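PDB 5X55: probable uracil-DNA glycosylase from Acanthamoeba polyphaga mimivirus, which belongs to the uracil-DNA glycosylase superfamily, whose fold is built on a four-stranded parallel sheet flanked by helices. Local coordinates for residues Glu100-Asp105 / Cys242-Ile247; Asn107-Lys112 / Pro168-Asn173; Arg163-Pro168 / Pro202-Cys207; Asn173-Leu178 / Gly250-Asn255. One frame throughout, in Å; residues are numbered along the deposited sequence.

Interaction 1 (Glu100-Asp105 / Cys242-Ile247); sequences EYILID and CLASWI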
loop_
_atom_site.group_PDB
_atom_site.type_symbol
_atom_site.label_atom_id
_atom_site.label_comp_id
_atom_site.label_asym_id
_atom_site.label_seq_id
_atom_site.Cartn_x
_atom_site.Cartn_y
_atom_site.Cartn_z
ATOM N N GLU A 100 -6.019 -0.799 17.049
ATOM C CA GLU A 100 -6.661 -2.098 16.922
ATOM C C GLU A 100 -6.700 -2.560 15.472
ATOM O O GLU A 100 -6.649 -3.767 15.213
ATOM C CB GLU A 100 -8.056 -2.058 17.533
ATOM C CG GLU A 100 -8.013 -2.165 19.049
ATOM C CD GLU A 100 -9.384 -2.075 19.694
ATOM O OE1 GLU A 100 -10.015 -1.003 19.614
ATOM O OE2 GLU A 100 -9.833 -3.085 20.275
ATOM N N TYR A 101 -6.743 -1.619 14.521
ATOM C CA TYR A 101 -6.701 -1.922 13.095
ATOM C C TYR A 101 -5.283 -2.043 12.558
ATOM O O TYR A 101 -5.029 -2.865 11.671
ATOM C CB TYR A 101 -7.421 -0.839 12.284
ATOM C CG TYR A 101 -8.891 -0.678 12.578
ATOM C CD1 TYR A 101 -9.831 -1.514 11.996
ATOM C CD2 TYR A 101 -9.342 0.333 13.417
ATOM C CE1 TYR A 101 -11.176 -1.370 12.258
ATOM C CE2 TYR A 101 -10.688 0.497 13.679
ATOM C CZ TYR A 101 -11.605 -0.357 13.096
ATOM O OH TYR A 101 -12.949 -0.201 13.365
ATOM N N ILE A 102 -4.353 -1.214 13.027
ATOM C CA ILE A 102 -3.074 -1.166 12.330
ATOM C C ILE A 102 -2.042 -2.028 13.054
ATOM O O ILE A 102 -1.145 -2.594 12.418
ATOM C CB ILE A 102 -2.588 0.289 12.132
ATOM C CG1 ILE A 102 -1.455 0.332 11.105
ATOM C CG2 ILE A 102 -2.142 0.935 13.427
ATOM C CD1 ILE A 102 -1.906 0.026 9.691
ATOM N N LEU A 103 -2.162 -2.163 14.374
ATOM C CA LEU A 103 -1.216 -2.980 15.137
ATOM C C LEU A 103 -1.867 -4.326 15.453
ATOM O O LEU A 103 -2.401 -4.554 16.537
ATOM C CB LEU A 103 -0.770 -2.258 16.401
ATOM C CG LEU A 103 0.318 -3.042 17.126
ATOM C CD1 LEU A 103 1.585 -2.983 16.305
ATOM C CD2 LEU A 103 0.551 -2.539 18.539
ATOM N N ILE A 104 -1.780 -5.243 14.493
ATOM C CA ILE A 104 -2.566 -6.471 14.485
ATOM C C ILE A 104 -1.737 -7.636 15.015
ATOM O O ILE A 104 -0.569 -7.808 14.641
ATOM C CB ILE A 104 -3.069 -6.757 13.058
ATOM C CG1 ILE A 104 -4.058 -5.692 12.626
ATOM C CG2 ILE A 104 -3.697 -8.142 12.949
ATOM C CD1 ILE A 104 -4.379 -5.803 11.171
ATOM N N ASP A 105 -2.353 -8.462 15.853
ATOM C CA ASP A 105 -1.732 -9.675 16.373
ATOM C C ASP A 105 -2.426 -10.885 15.756
ATOM O O ASP A 105 -3.640 -11.066 15.932
ATOM C CB ASP A 105 -1.824 -9.710 17.897
ATOM C CG ASP A 105 -1.252 -10.983 18.500
ATOM O OD1 ASP A 105 -0.508 -11.732 17.823
ATOM O OD2 ASP A 105 -1.541 -11.223 19.689
ATOM N N CYS A 242 5.352 -5.748 11.169
ATOM C CA CYS A 242 4.214 -4.842 11.278
ATOM C C CYS A 242 4.686 -3.394 11.198
ATOM O O CYS A 242 5.434 -2.928 12.066
ATOM C CB CYS A 242 3.452 -5.092 12.576
ATOM S SG CYS A 242 1.972 -4.121 12.660
ATOM N N LEU A 243 4.229 -2.681 10.166
ATOM C CA LEU A 243 4.705 -1.340 9.846
ATOM C C LEU A 243 3.802 -0.234 10.403
ATOM O O LEU A 243 3.851 0.909 9.918
ATOM C CB LEU A 243 4.858 -1.210 8.331
ATOM C CG LEU A 243 5.808 -2.290 7.794
ATOM C CD1 LEU A 243 5.993 -2.189 6.279
ATOM C CD2 LEU A 243 7.169 -2.208 8.524
ATOM N N ALA A 244 2.989 -0.554 11.417
ATOM C CA ALA A 244 2.141 0.433 12.079
ATOM C C ALA A 244 2.893 1.730 12.387
ATOM O O ALA A 244 2.351 2.833 12.227
ATOM C CB ALA A 244 1.578 -0.187 13.355
ATOM N N SER A 245 4.158 1.618 12.778
ATOM C CA SER A 245 4.917 2.789 13.196
ATOM C C SER A 245 5.122 3.767 12.044
ATOM O O SER A 245 4.966 4.986 12.208
ATOM C CB SER A 245 6.263 2.341 13.763
ATOM O OG SER A 245 7.071 3.465 14.028
ATOM N N TRP A 246 5.501 3.250 10.869
ATOM C CA TRP A 246 5.735 4.114 9.719
ATOM C C TRP A 246 4.445 4.748 9.241
ATOM O O TRP A 246 4.426 5.923 8.850
ATOM C CB TRP A 246 6.371 3.323 8.571
ATOM C CG TRP A 246 7.662 2.682 8.896
ATOM C CD1 TRP A 246 8.400 2.833 10.044
ATOM C CD2 TRP A 246 8.384 1.769 8.070
ATOM N NE1 TRP A 246 9.532 2.073 9.975
ATOM C CE2 TRP A 246 9.546 1.403 8.773
ATOM C CE3 TRP A 246 8.156 1.223 6.799
ATOM C CZ2 TRP A 246 10.473 0.504 8.258
ATOM C CZ3 TRP A 246 9.080 0.338 6.278
ATOM C CH2 TRP A 246 10.225 -0.018 7.010
ATOM N N ILE A 247 3.365 3.972 9.227
ATOM C CA ILE A 247 2.115 4.461 8.664
ATOM C C ILE A 247 1.530 5.537 9.553
ATOM O O ILE A 247 1.038 6.561 9.060
ATOM C CB ILE A 247 1.147 3.287 8.453
ATOM C CG1 ILE A 247 1.741 2.306 7.435
ATOM C CG2 ILE A 247 -0.269 3.772 8.040
ATOM C CD1 ILE A 247 1.099 0.949 7.514
#
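Ile102 meets Ala244 where the end of one short helix abuts the start of another, and their CA atoms, the nearest pair across the segments, lie 5.5 Å apart. Ile102 gives up the most surface of any residue here. With CG1 swung anti to the backbone N (chi1 -166°), its longer branch lies across the alanine, Ile102 CG1 reaching Ala244 CA at 3.7 Å, while Ile102 CG2 rests against Ala244 CB at 3.9 Å. Beyond CG1 the chain runs on until Ile102 CD1 touches Ile247 CD1 at 3.8 Å, the two isoleucines meeting at a slant. The small methyl of Ala244 thus permits close approach of the helix end. This is a junction of helix termini: helix 98-102 is giving out, as Leu103 is the first residue to leave helical angles, and helix 244-248 is just beginning after its N-cap residue, Leu243. Cys242, in the loop ahead of that N-cap, contributes a sulfur lodged between backbone and side chain of the facing segment, with Cys242 SG 3.5 Å from Ile102 O and 3.8 Å from Leu103 CD1. The same Leu103 methyl also reaches the alanine, and Val177 of helix 173-177 packs against both Ile102 and Ile247.

Interaction 2 (Asn107-Lys112 / Pro168-Asn173); sequences NNYHFK and PELLFN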
loop_
_atom_site.group_PDB
_atom_site.type_symbol
_atom_site.label_atom_id
_atom_site.label_comp_id
_atom_site.label_asym_id
_atom_site.label_seq_id
_atom_site.Cartn_x
_atom_site.Cartn_y
_atom_site.Cartn_z
ATOM N N ASN A 107 -2.268 -13.913 16.643
ATOM C CA ASN A 107 -2.818 -14.754 17.702
ATOM C C ASN A 107 -4.098 -14.192 18.319
ATOM O O ASN A 107 -4.740 -14.896 19.098
ATOM C CB ASN A 107 -1.792 -14.952 18.814
ATOM C CG ASN A 107 -0.533 -15.662 18.338
ATOM O OD1 ASN A 107 -0.573 -16.514 17.454
ATOM N ND2 ASN A 107 0.593 -15.299 18.924
ATOM N N ASN A 108 -4.481 -12.952 18.006
ATOM C CA ASN A 108 -5.665 -12.330 18.588
ATOM C C ASN A 108 -6.413 -11.559 17.497
ATOM O O ASN A 108 -6.608 -10.340 17.544
ATOM C CB ASN A 108 -5.272 -11.447 19.770
ATOM C CG ASN A 108 -4.949 -12.259 21.004
ATOM O OD1 ASN A 108 -5.836 -12.562 21.803
ATOM N ND2 ASN A 108 -3.682 -12.643 21.154
ATOM N N TYR A 109 -6.872 -12.312 16.511
ATOM C CA TYR A 109 -7.342 -11.797 15.228
ATOM C C TYR A 109 -8.847 -12.025 15.145
ATOM O O TYR A 109 -9.291 -13.149 14.916
ATOM C CB TYR A 109 -6.597 -12.519 14.110
ATOM C CG TYR A 109 -6.715 -11.927 12.725
ATOM C CD1 TYR A 109 -7.730 -12.324 11.858
ATOM C CD2 TYR A 109 -5.774 -11.016 12.266
ATOM C CE1 TYR A 109 -7.820 -11.803 10.592
ATOM C CE2 TYR A 109 -5.854 -10.480 11.000
ATOM C CZ TYR A 109 -6.877 -10.877 10.163
ATOM O OH TYR A 109 -6.947 -10.347 8.895
ATOM N N HIS A 110 -9.634 -10.965 15.309
ATOM C CA HIS A 110 -11.083 -11.124 15.385
ATOM C C HIS A 110 -11.826 -10.389 14.282
ATOM O O HIS A 110 -13.037 -10.187 14.392
ATOM C CB HIS A 110 -11.572 -10.691 16.765
ATOM C CG HIS A 110 -10.922 -11.461 17.866
ATOM N ND1 HIS A 110 -11.069 -12.827 17.996
ATOM C CD2 HIS A 110 -10.054 -11.082 18.832
ATOM C CE1 HIS A 110 -10.354 -13.249 19.022
ATOM N NE2 HIS A 110 -9.732 -12.210 19.550
ATOM N N PHE A 111 -11.140 -10.032 13.199
ATOM C CA PHE A 111 -11.810 -9.366 12.098
ATOM C C PHE A 111 -12.713 -10.346 11.368
ATOM O O PHE A 111 -12.382 -11.521 11.209
ATOM C CB PHE A 111 -10.773 -8.753 11.161
ATOM C CG PHE A 111 -9.828 -7.845 11.872
ATOM C CD1 PHE A 111 -10.158 -6.521 12.089
ATOM C CD2 PHE A 111 -8.637 -8.331 12.395
ATOM C CE1 PHE A 111 -9.299 -5.689 12.780
ATOM C CE2 PHE A 111 -7.785 -7.499 13.084
ATOM C CZ PHE A 111 -8.117 -6.178 13.275
ATOM N N LYS A 112 -13.880 -9.863 10.956
ATOM C CA LYS A 112 -14.797 -10.690 10.194
ATOM C C LYS A 112 -14.342 -10.812 8.740
ATOM O O LYS A 112 -13.766 -9.881 8.167
ATOM C CB LYS A 112 -16.200 -10.089 10.247
ATOM C CG LYS A 112 -16.826 -10.076 11.626
ATOM C CD LYS A 112 -17.654 -8.804 11.839
ATOM C CE LYS A 112 -18.760 -8.653 10.797
ATOM N NZ LYS A 112 -19.404 -7.284 10.828
ATOM N N PRO A 168 -12.663 -7.063 5.173
ATOM C CA PRO A 168 -13.174 -5.732 4.819
ATOM C C PRO A 168 -12.912 -4.670 5.877
ATOM O O PRO A 168 -12.757 -3.500 5.525
ATOM C CB PRO A 168 -14.677 -5.970 4.587
ATOM C CG PRO A 168 -14.967 -7.303 5.087
ATOM C CD PRO A 168 -13.723 -8.090 5.176
ATOM N N GLU A 169 -12.828 -5.030 7.155
ATOM C CA GLU A 169 -12.471 -4.015 8.132
ATOM C C GLU A 169 -11.014 -3.594 8.012
ATOM O O GLU A 169 -10.628 -2.589 8.619
ATOM C CB GLU A 169 -12.749 -4.512 9.552
ATOM C CG GLU A 169 -14.210 -4.907 9.809
ATOM C CD GLU A 169 -14.435 -5.439 11.227
ATOM O OE1 GLU A 169 -14.667 -4.607 12.145
ATOM O OE2 GLU A 169 -14.357 -6.679 11.428
ATOM N N LEU A 170 -10.204 -4.324 7.242
ATOM C CA LEU A 170 -8.829 -3.924 6.962
ATOM C C LEU A 170 -8.631 -3.396 5.546
ATOM O O LEU A 170 -7.529 -2.939 5.222
ATOM C CB LEU A 170 -7.886 -5.097 7.197
ATOM C CG LEU A 170 -7.977 -5.706 8.583
ATOM C CD1 LEU A 170 -7.026 -6.893 8.673
ATOM C CD2 LEU A 170 -7.624 -4.637 9.598
ATOM N N LEU A 171 -9.666 -3.442 4.706
ATOM C CA LEU A 171 -9.526 -3.117 3.289
ATOM C C LEU A 171 -8.883 -1.750 3.063
ATOM O O LEU A 171 -8.010 -1.585 2.199
ATOM C CB LEU A 171 -10.902 -3.159 2.624
ATOM C CG LEU A 171 -10.885 -2.768 1.147
ATOM C CD1 LEU A 171 -10.054 -3.781 0.379
ATOM C CD2 LEU A 171 -12.296 -2.671 0.596
ATOM N N PHE A 172 -9.328 -0.746 3.808
ATOM C CA PHE A 172 -8.867 0.622 3.624
ATOM C C PHE A 172 -7.999 1.070 4.801
ATOM O O PHE A 172 -8.003 2.246 5.174
ATOM C CB PHE A 172 -10.059 1.560 3.435
ATOM C CG PHE A 172 -10.812 1.368 2.138
ATOM C CD1 PHE A 172 -10.140 1.244 0.930
ATOM C CD2 PHE A 172 -12.209 1.334 2.130
ATOM C CE1 PHE A 172 -10.849 1.077 -0.283
ATOM C CE2 PHE A 172 -12.925 1.168 0.939
ATOM C CZ PHE A 172 -12.233 1.046 -0.280
ATOM N N ASN A 173 -7.253 0.123 5.374
ATOM C CA ASN A 173 -6.520 0.321 6.626
ATOM C C ASN A 173 -5.646 1.571 6.605
ATOM O O ASN A 173 -5.687 2.393 7.534
ATOM C CB ASN A 173 -5.661 -0.915 6.894
ATOM C CG ASN A 173 -5.550 -1.243 8.357
ATOM O OD1 ASN A 173 -6.213 -0.639 9.204
ATOM N ND2 ASN A 173 -4.723 -2.227 8.668
HETATM O O HOH W 1 -13.240 -7.528 8.690
#
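Tyr109 opens the contact by reaching toward Leu170, the two side chains coming from opposite directions until Tyr109 OH lies 3.5 Å from Leu170 CD1. One face of the tyrosine ring is also covered by its own neighbour, since Phe111 CD2 sits over the ring centre. Phe111 in turn offers a face to the other methyl of the same leucine: Leu170 CD2 stands 4.0 Å from the centroid of the Phe111 ring, 22° off the normal, a CH-pi contact with the side chains crossed at about a right angle. One leucine therefore serves two aromatic residues, a methyl to each. At Lys112 the chemistry turns polar. Its backbone N donates to Glu169 OE2 at 3.3 Å in a long but nearly straight bond (169°), meeting the oxygen almost end-on to its C-O bond. A water beside it donates to Lys112 O and to Glu169 OE2 and accepts from Glu169 N, the last at 3.0 Å. Glu169 thus joins the two loops through a backbone N-H and a water, while Arg96, from outside both, holds OE1 in a salt bridge. With both oxygens engaged the carboxylate is restrained in its rotation, and Arg96 and the two donors to OE2 would be expected to favour its ionised form.

Interaction 3 (Arg163-Pro168 / Pro202-Cys207); sequences RIVPYP and PYAMGC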
loop_
_atom_site.group_PDB
_atom_site.type_symbol
_atom_site.label_atom_id
_atom_site.label_comp_id
_atom_site.label_asym_id
_atom_site.label_seq_id
_atom_site.Cartn_x
_atom_site.Cartn_y
_atom_site.Cartn_z
ATOM N N ARG A 163 -12.562 -16.412 -1.035
ATOM C CA ARG A 163 -12.019 -15.864 0.215
ATOM C C ARG A 163 -11.162 -14.640 -0.096
ATOM O O ARG A 163 -9.930 -14.690 -0.147
ATOM C CB ARG A 163 -11.217 -16.923 0.966
ATOM C CG ARG A 163 -11.787 -18.307 0.832
ATOM C CD ARG A 163 -11.278 -19.238 1.834
ATOM N NE ARG A 163 -12.100 -19.220 3.022
ATOM C CZ ARG A 163 -11.697 -19.234 4.274
ATOM N NH1 ARG A 163 -10.432 -19.289 4.530
ATOM N NH2 ARG A 163 -12.597 -19.182 5.230
ATOM N N ILE A 164 -11.841 -13.516 -0.289
ATOM C CA ILE A 164 -11.160 -12.259 -0.551
ATOM C C ILE A 164 -10.334 -11.850 0.659
ATOM O O ILE A 164 -10.779 -11.981 1.803
ATOM C CB ILE A 164 -12.197 -11.190 -0.907
ATOM C CG1 ILE A 164 -12.980 -11.635 -2.150
ATOM C CG2 ILE A 164 -11.527 -9.834 -1.045
ATOM C CD1 ILE A 164 -14.043 -10.644 -2.603
ATOM N N VAL A 165 -9.107 -11.396 0.408
ATOM C CA VAL A 165 -8.212 -10.840 1.421
ATOM C C VAL A 165 -7.735 -9.491 0.891
ATOM O O VAL A 165 -7.684 -9.298 -0.336
ATOM C CB VAL A 165 -7.034 -11.779 1.729
ATOM C CG1 VAL A 165 -7.533 -13.103 2.303
ATOM C CG2 VAL A 165 -6.158 -12.006 0.466
ATOM N N PRO A 166 -7.443 -8.504 1.752
ATOM C CA PRO A 166 -7.647 -8.549 3.205
ATOM C C PRO A 166 -9.132 -8.490 3.570
ATOM O O PRO A 166 -9.939 -8.191 2.692
ATOM C CB PRO A 166 -6.920 -7.295 3.696
ATOM C CG PRO A 166 -7.086 -6.326 2.554
ATOM C CD PRO A 166 -6.930 -7.191 1.312
ATOM N N TYR A 167 -9.468 -8.773 4.836
ATOM C CA TYR A 167 -10.844 -8.700 5.305
ATOM C C TYR A 167 -11.341 -7.257 5.250
ATOM O O TYR A 167 -10.543 -6.313 5.242
ATOM C CB TYR A 167 -10.949 -9.262 6.720
ATOM C CG TYR A 167 -10.797 -10.775 6.783
ATOM C CD1 TYR A 167 -10.743 -11.536 5.621
ATOM C CD2 TYR A 167 -10.719 -11.439 8.001
ATOM C CE1 TYR A 167 -10.613 -12.895 5.672
ATOM C CE2 TYR A 167 -10.584 -12.812 8.061
ATOM C CZ TYR A 167 -10.529 -13.532 6.891
ATOM O OH TYR A 167 -10.388 -14.893 6.930
ATOM N N PRO A 168 -12.663 -7.063 5.173
ATOM C CA PRO A 168 -13.174 -5.732 4.819
ATOM C C PRO A 168 -12.912 -4.670 5.877
ATOM O O PRO A 168 -12.757 -3.500 5.525
ATOM C CB PRO A 168 -14.677 -5.970 4.587
ATOM C CG PRO A 168 -14.967 -7.303 5.087
ATOM C CD PRO A 168 -13.723 -8.090 5.176
ATOM N N PRO A 202 -4.959 -14.278 7.416
ATOM C CA PRO A 202 -4.275 -13.801 6.218
ATOM C C PRO A 202 -3.081 -12.926 6.569
ATOM O O PRO A 202 -3.057 -12.237 7.596
ATOM C CB PRO A 202 -5.361 -12.999 5.494
ATOM C CG PRO A 202 -6.643 -13.505 6.037
ATOM C CD PRO A 202 -6.348 -13.796 7.481
ATOM N N TYR A 203 -2.060 -12.988 5.711
ATOM C CA TYR A 203 -0.962 -12.026 5.791
ATOM C C TYR A 203 -1.397 -10.634 5.348
ATOM O O TYR A 203 -0.889 -9.640 5.864
ATOM C CB TYR A 203 0.218 -12.480 4.930
ATOM C CG TYR A 203 0.910 -13.731 5.403
ATOM C CD1 TYR A 203 0.726 -14.216 6.688
ATOM C CD2 TYR A 203 1.754 -14.429 4.555
ATOM C CE1 TYR A 203 1.365 -15.375 7.113
ATOM C CE2 TYR A 203 2.398 -15.575 4.965
ATOM C CZ TYR A 203 2.203 -16.046 6.241
ATOM O OH TYR A 203 2.855 -17.190 6.633
ATOM N N ALA A 204 -2.322 -10.539 4.396
ATOM C CA ALA A 204 -2.785 -9.237 3.927
ATOM C C ALA A 204 -3.518 -8.491 5.044
ATOM O O ALA A 204 -4.402 -9.051 5.709
ATOM C CB ALA A 204 -3.693 -9.412 2.713
ATOM N N MET A 205 -3.134 -7.225 5.262
ATOM C CA MET A 205 -3.748 -6.402 6.296
ATOM C C MET A 205 -4.101 -5.001 5.790
ATOM O O MET A 205 -4.304 -4.093 6.585
ATOM C CB MET A 205 -2.833 -6.315 7.521
ATOM C CG MET A 205 -1.453 -5.707 7.266
ATOM S SD MET A 205 -0.620 -5.492 8.857
ATOM C CE MET A 205 -1.401 -3.971 9.414
ATOM N N GLY A 206 -4.220 -4.813 4.479
ATOM C CA GLY A 206 -4.664 -3.540 3.960
ATOM C C GLY A 206 -3.587 -2.491 3.871
ATOM O O GLY A 206 -3.905 -1.312 3.697
ATOM N N CYS A 207 -2.330 -2.888 4.023
ATOM C CA CYS A 207 -1.163 -2.037 3.868
ATOM C C CYS A 207 -0.192 -2.758 2.962
ATOM O O CYS A 207 -0.049 -3.981 3.068
ATOM C CB CYS A 207 -0.468 -1.774 5.199
ATOM S SG CYS A 207 -1.562 -1.211 6.423
HETATM O O HOH W 2 -7.240 -9.695 6.322
#
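Pro166 lies over the backbone of residues 204-206, its CA only 5.0 Å from that of Ala204. Followed round the ring, Pro166 CB comes first, 3.7 Å from Ala204 O and close to the alanine methyl as well. Pro166 CG then stands over the backbone two residues on, 3.8 Å from Gly206 N, and Pro166 CD curls back to Ala204 CB at 4.2 Å. The peptide bond before this proline is cis, so the chain bends sharply just after strand 164-165, which pairs antiparallel with strand 260-261. Gly206 takes a positive phi of 81°, a conformation suited to glycine, within the loop joining strand 185-189 to helix 219-230. Pro202 meets the residues before and after Pro166: its CG lies 3.9 Å from Val165 CG1, and it also stands over one face of the Tyr167 ring, Pro202 CG to Tyr167 CZ being 4.0 Å. A single water spans the two backbones, accepting from Tyr167 N at 2.8 Å and donating to Ala204 O. Pro166 is thus set against small residues and Pro202 against a valine and an aromatic face; these side-chain contacts are apolar, the Pro166 ring carbons rest also on backbone O and N atoms, and the water makes the polar link between the segments.

Interaction 4 (Asn173-Leu178 / Gly250-Asn255); sequences NTMNVL and GTFMIN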
loop_
_atom_site.group_PDB
_atom_site.type_symbol
_atom_site.label_atom_id
_atom_site.label_comp_id
_atom_site.label_asym_id
_atom_site.label_seq_id
_atom_site.Cartn_x
_atom_site.Cartn_y
_atom_site.Cartn_z
ATOM N N ASN A 173 -7.253 0.123 5.374
ATOM C CA ASN A 173 -6.520 0.321 6.626
ATOM C C ASN A 173 -5.646 1.571 6.605
ATOM O O ASN A 173 -5.687 2.393 7.534
ATOM C CB ASN A 173 -5.661 -0.915 6.894
ATOM C CG ASN A 173 -5.550 -1.243 8.357
ATOM O OD1 ASN A 173 -6.213 -0.639 9.204
ATOM N ND2 ASN A 173 -4.723 -2.227 8.668
ATOM N N THR A 174 -4.818 1.716 5.569
ATOM C CA THR A 174 -3.905 2.856 5.526
ATOM C C THR A 174 -4.663 4.175 5.474
ATOM O O THR A 174 -4.246 5.158 6.097
ATOM C CB THR A 174 -2.955 2.735 4.340
ATOM O OG1 THR A 174 -2.318 1.454 4.391
ATOM C CG2 THR A 174 -1.877 3.802 4.435
ATOM N N MET A 175 -5.785 4.214 4.754
ATOM C CA MET A 175 -6.605 5.429 4.708
ATOM C C MET A 175 -7.303 5.683 6.033
ATOM O O MET A 175 -7.516 6.838 6.409
ATOM C CB MET A 175 -7.644 5.337 3.579
ATOM C CG MET A 175 -6.995 5.292 2.178
ATOM S SD MET A 175 -8.001 4.586 0.860
ATOM C CE MET A 175 -9.264 5.852 0.700
ATOM N N ASN A 176 -7.674 4.624 6.748
ATOM C CA ASN A 176 -8.305 4.823 8.043
ATOM C C ASN A 176 -7.304 5.317 9.075
ATOM O O ASN A 176 -7.686 6.037 10.004
ATOM C CB ASN A 176 -8.997 3.535 8.487
ATOM C CG ASN A 176 -10.266 3.266 7.679
ATOM O OD1 ASN A 176 -10.993 4.203 7.352
ATOM N ND2 ASN A 176 -10.520 2.000 7.331
ATOM N N VAL A 177 -6.023 4.973 8.921
ATOM C CA VAL A 177 -5.020 5.574 9.796
ATOM C C VAL A 177 -4.718 7.008 9.372
ATOM O O VAL A 177 -4.619 7.895 10.213
ATOM C CB VAL A 177 -3.731 4.733 9.836
ATOM C CG1 VAL A 177 -2.679 5.468 10.652
ATOM C CG2 VAL A 177 -3.984 3.369 10.421
ATOM N N LEU A 178 -4.570 7.269 8.073
ATOM C CA LEU A 178 -4.003 8.539 7.598
ATOM C C LEU A 178 -4.988 9.360 6.797
ATOM O O LEU A 178 -5.285 8.999 5.640
ATOM C CB LEU A 178 -2.781 8.288 6.729
ATOM C CG LEU A 178 -1.422 8.166 7.386
ATOM C CD1 LEU A 178 -0.372 8.016 6.277
ATOM C CD2 LEU A 178 -1.201 9.400 8.238
ATOM N N GLY A 250 2.773 8.997 8.745
ATOM C CA GLY A 250 2.524 9.573 7.444
ATOM C C GLY A 250 3.065 8.807 6.253
ATOM O O GLY A 250 3.102 9.370 5.154
ATOM N N THR A 251 3.468 7.548 6.420
ATOM C CA THR A 251 3.864 6.715 5.292
ATOM C C THR A 251 2.617 6.012 4.749
ATOM O O THR A 251 2.087 5.088 5.378
ATOM C CB THR A 251 4.947 5.714 5.693
ATOM O OG1 THR A 251 5.901 6.360 6.544
ATOM C CG2 THR A 251 5.675 5.219 4.442
ATOM N N PHE A 252 2.157 6.442 3.572
ATOM C CA PHE A 252 0.905 5.959 2.975
ATOM C C PHE A 252 1.220 4.734 2.122
ATOM O O PHE A 252 1.505 4.830 0.929
ATOM C CB PHE A 252 0.259 7.070 2.153
ATOM C CG PHE A 252 -1.140 6.770 1.661
ATOM C CD1 PHE A 252 -2.212 6.728 2.544
ATOM C CD2 PHE A 252 -1.391 6.604 0.307
ATOM C CE1 PHE A 252 -3.504 6.494 2.097
ATOM C CE2 PHE A 252 -2.688 6.368 -0.153
ATOM C CZ PHE A 252 -3.749 6.311 0.751
ATOM N N MET A 253 1.157 3.568 2.737
ATOM C CA MET A 253 1.602 2.324 2.115
ATOM C C MET A 253 0.365 1.547 1.707
ATOM O O MET A 253 -0.245 0.868 2.531
ATOM C CB MET A 253 2.469 1.513 3.074
ATOM C CG MET A 253 3.628 2.296 3.704
ATOM S SD MET A 253 4.677 1.230 4.732
ATOM C CE MET A 253 5.418 0.222 3.432
ATOM N N ILE A 254 0.008 1.634 0.426
ATOM C CA ILE A 254 -1.146 0.934 -0.119
ATOM C C ILE A 254 -0.696 0.021 -1.258
ATOM O O ILE A 254 0.374 0.193 -1.847
ATOM C CB ILE A 254 -2.222 1.915 -0.626
ATOM C CG1 ILE A 254 -1.625 2.821 -1.705
ATOM C CG2 ILE A 254 -2.785 2.744 0.504
ATOM C CD1 ILE A 254 -2.654 3.542 -2.534
ATOM N N ASN A 255 -1.550 -0.949 -1.574
ATOM C CA ASN A 255 -1.415 -1.793 -2.751
ATOM C C ASN A 255 -2.318 -1.258 -3.864
ATOM O O ASN A 255 -3.484 -0.943 -3.618
ATOM C CB ASN A 255 -1.782 -3.235 -2.411
ATOM C CG ASN A 255 -0.791 -3.891 -1.457
ATOM O OD1 ASN A 255 0.413 -3.829 -1.674
ATOM N ND2 ASN A 255 -1.295 -4.535 -0.407
#
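Thr174 supplies the one direct hydrogen bond between helix 173-177 and strand 251-255, which run nearly antiparallel at 157° with axes 8.2 Å apart. Thr174 OG1 donates to Met253 O at 2.8 Å, approaching from well above the carbonyl plane (47° out of it). The same hydroxyl has a further hydrogen-bond partner in Gly206 O, so its single proton may be shared between two carbonyls. The carbons of the threonine also make apolar contacts: its methyl, CG2, touches Phe252 CD1 at 3.5 Å, and Thr174 CB rests on Ile254 CG2 at 3.8 Å. The phenylalanine ring is approached at its rim by the helix, Met175 CG lying near the ring plane 3.7 Å from Phe252 CZ, while Ile254 CG2 of its own strand covers one face. That ring reaches the helix because its CG is turned anti to the backbone N (chi1 -171°). Backbone packing makes a third kind of contact: Leu178 CD1 presses on Gly250 CA at 3.5 Å, where Gly250, with positive phi, is the C-prime residue of the Schellman motif closing helix 244-248. Strand 251-255 is an outermost strand of the parallel sheet and pairs with strand 185-189; helix 173-177 packs alongside it, touched by helix 98-102 at Asn173 and Val177 and by helix 244-248 at Thr174 and Val177.

Overall arrangement
Interaction 4 lies deepest, its centre about 7 Å from the centre of the chain, and fastens a helix to the central sheet with one hydroxyl bond amid apolar contacts. Interactions 1 and 3, also buried, join helix ends or loops mainly by apolar side chains. Interaction 2, its centre about 16 Å from the chain's centre and partly exposed, differs by its carboxylate; both it and interaction 3 include a bridging water. Asn173 ties the set together: it belongs to both 107-112/168-173 and 173-178/250-255, and its ND2 bonds to Tyr101 O of interaction 1 and to Met205 O of interaction 3. Helix 244-248 leads straight into strand 251-255, so interactions 1 and 4 hold consecutive elements, while interactions 2 and 3 share Pro168.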